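Local coordinates for Lmo1076 protein (Listeria monocytogenes serovar 1/2a, PDB 3FI7) that hydrolyses bacterial cell-wall peptidoglycan as the autolysin Auto, this piece being its N-acetylglucosaminidase (GH73) catalytic domain, at residues M55-A60 with Y177-Y182. Residues are numbered along the deposited sequence; the frame is centred on the assembly and turned at random. Where two conformers were deposited one is given.
Sequences MIAQAA and YNLTQY
Ile-56 and Leu-179 are the residues whose CA atoms come nearest, 7.6 Å apart, where a turn within helix 52-63 faces the 3-10 turn 179-182; no hydrogen bond joins the two segments, and the contact is apolar, carried mainly by side chains. Leu-179 takes part with both methyls: its CD1 is shared between CB of Ala-57 and CG2 of Ile-56, 4.0 Å from each, and also approaches the backbone N of Ala-57, while CD2 of Leu-179 adds a second contact to CG2 of Ile-56 at 4.1 Å. Ile-56 splits its two branches between two partners. Its CG2 stands anti to the backbone N and meets Leu-179, whereas CG1 of Ile-56 lies beside that nitrogen (chi1 -66°) and carries CD1 of Ile-56 to 3.7 Å from CD2 of Tyr-182. The isoleucine methyl reaches this ring obliquely, the two side chains crossing at about a right angle. CD2 of Leu-179 sits at the edge of the Tyr-182 ring, in its plane, and CG of Gln-181 covers one face, 3.5 Å above the centre.

Gln-181 also braces the turn: NE2 donates to O of Asn-178 at 3.0 Å, nearly straight at 163°, from the carbonyl face opposite to the one used by the Gln-181 backbone N. Ile-174 and Leu-170 of helix 166-176 pack against Ala-57, and Ser-38 of helix 29-47 touches Tyr-182. Helix 166-176 ends in a Schellman motif, with N of Leu-179 bonding to O of Ile-174, N of Asn-178 to O of Ser-175, and Asn-178 at phi 43°; the 3-10 turn that follows packs, near the C-terminus of the chain, on the buried part, 55-60, of helix 52-63 in this lysozyme-clan glucosaminidase fold.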
loop_
_atom_site.group_PDB
_atom_site.type_symbol
_atom_site.label_atom_id
_atom_site.label_comp_id
_atom_site.label_asym_id
_atom_site.label_seq_id
_atom_site.Cartn_x
_atom_site.Cartn_y
_atom_site.Cartn_z
ATOM N N MET A 55 4.201 2.973 -1.503
ATOM C CA MET A 55 3.468 1.759 -1.873
ATOM C C MET A 55 2.899 1.016 -0.659
ATOM O O MET A 55 1.756 0.548 -0.674
ATOM C CB MET A 55 4.358 0.808 -2.679
ATOM C CG MET A 55 3.635 -0.481 -3.077
ATOM S SD MET A 55 4.660 -1.669 -3.982
ATOM C CE MET A 55 4.485 -1.058 -5.655
ATOM N N ILE A 56 3.709 0.897 0.388
ATOM C CA ILE A 56 3.278 0.192 1.584
ATOM C C ILE A 56 2.156 0.981 2.253
ATOM O O ILE A 56 1.162 0.406 2.677
ATOM C CB ILE A 56 4.454 -0.039 2.566
ATOM C CG1 ILE A 56 5.477 -0.997 1.951
ATOM C CG2 ILE A 56 3.950 -0.575 3.889
ATOM C CD1 ILE A 56 6.875 -0.873 2.543
ATOM N N ALA A 57 2.308 2.300 2.330
ATOM C CA ALA A 57 1.258 3.140 2.910
ATOM C C ALA A 57 -0.040 3.046 2.103
ATOM O O ALA A 57 -1.124 2.942 2.672
ATOM C CB ALA A 57 1.715 4.576 3.006
ATOM N N GLN A 58 0.072 3.065 0.779
ATOM C CA GLN A 58 -1.107 2.907 -0.066
ATOM C C GLN A 58 -1.773 1.562 0.162
ATOM O O GLN A 58 -2.997 1.487 0.269
ATOM C CB GLN A 58 -0.767 3.061 -1.551
ATOM C CG GLN A 58 -0.785 4.483 -2.038
ATOM C CD GLN A 58 -0.941 4.568 -3.544
ATOM O OE1 GLN A 58 -0.036 4.201 -4.291
ATOM N NE2 GLN A 58 -2.093 5.057 -3.999
ATOM N N ALA A 59 -0.972 0.501 0.249
ATOM C CA ALA A 59 -1.539 -0.832 0.425
ATOM C C ALA A 59 -2.299 -0.930 1.734
ATOM O O ALA A 59 -3.371 -1.520 1.771
ATOM C CB ALA A 59 -0.474 -1.904 0.349
ATOM N N ALA A 60 -1.753 -0.339 2.797
ATOM C CA ALA A 60 -2.392 -0.406 4.109
ATOM C C ALA A 60 -3.691 0.383 4.102
ATOM O O ALA A 60 -4.691 -0.038 4.678
ATOM C CB ALA A 60 -1.465 0.125 5.200
ATOM N N TYR A 177 4.804 4.684 11.149
ATOM C CA TYR A 177 5.442 3.369 11.102
ATOM C C TYR A 177 6.876 3.403 10.542
ATOM O O TYR A 177 7.439 2.349 10.226
ATOM C CB TYR A 177 4.552 2.359 10.348
ATOM C CG TYR A 177 3.271 2.070 11.095
ATOM C CD1 TYR A 177 3.167 0.966 11.936
ATOM C CD2 TYR A 177 2.179 2.927 11.001
ATOM C CE1 TYR A 177 2.003 0.708 12.644
ATOM C CE2 TYR A 177 1.008 2.677 11.709
ATOM C CZ TYR A 177 0.926 1.572 12.529
ATOM O OH TYR A 177 -0.231 1.332 13.239
ATOM N N ASN A 178 7.457 4.607 10.456
ATOM C CA ASN A 178 8.783 4.830 9.858
ATOM C C ASN A 178 8.969 4.033 8.570
ATOM O O ASN A 178 9.925 3.268 8.415
ATOM C CB ASN A 178 9.921 4.540 10.848
ATOM C CG ASN A 178 11.234 5.224 10.456
ATOM O OD1 ASN A 178 11.256 6.120 9.610
ATOM N ND2 ASN A 178 12.331 4.803 11.078
ATOM N N LEU A 179 8.051 4.229 7.628
ATOM C CA LEU A 179 8.113 3.480 6.377
ATOM C C LEU A 179 9.289 3.892 5.481
ATOM O O LEU A 179 9.634 3.175 4.547
ATOM C CB LEU A 179 6.777 3.542 5.631
ATOM C CG LEU A 179 5.592 2.980 6.428
ATOM C CD1 LEU A 179 4.296 3.043 5.607
ATOM C CD2 LEU A 179 5.883 1.542 6.882
ATOM N N THR A 180 9.917 5.030 5.772
ATOM C CA THR A 180 11.085 5.442 4.987
ATOM C C THR A 180 12.293 4.512 5.171
ATOM O O THR A 180 13.211 4.534 4.360
ATOM C CB THR A 180 11.506 6.909 5.246
ATOM O OG1 THR A 180 11.662 7.125 6.650
ATOM C CG2 THR A 180 10.457 7.873 4.712
ATOM N N GLN A 181 12.282 3.692 6.219
ATOM C CA GLN A 181 13.352 2.716 6.429
ATOM C C GLN A 181 13.490 1.821 5.198
ATOM O O GLN A 181 14.565 1.295 4.918
ATOM C CB GLN A 181 13.085 1.851 7.672
ATOM C CG GLN A 181 12.037 0.746 7.463
ATOM C CD GLN A 181 11.680 0.030 8.757
ATOM O OE1 GLN A 181 12.266 -1.007 9.094
ATOM N NE2 GLN A 181 10.719 0.587 9.498
ATOM N N TYR A 182 12.397 1.665 4.461
ATOM C CA TYR A 182 12.379 0.776 3.302
ATOM C C TYR A 182 12.823 1.472 2.014
ATOM O O TYR A 182 13.034 0.812 1.003
ATOM C CB TYR A 182 10.983 0.160 3.118
ATOM C CG TYR A 182 10.487 -0.598 4.333
ATOM C CD1 TYR A 182 11.089 -1.799 4.728
ATOM C CD2 TYR A 182 9.434 -0.113 5.095
ATOM C CE1 TYR A 182 10.645 -2.496 5.849
ATOM C CE2 TYR A 182 8.986 -0.797 6.231
ATOM C CZ TYR A 182 9.592 -1.988 6.595
ATOM O OH TYR A 182 9.155 -2.658 7.710
#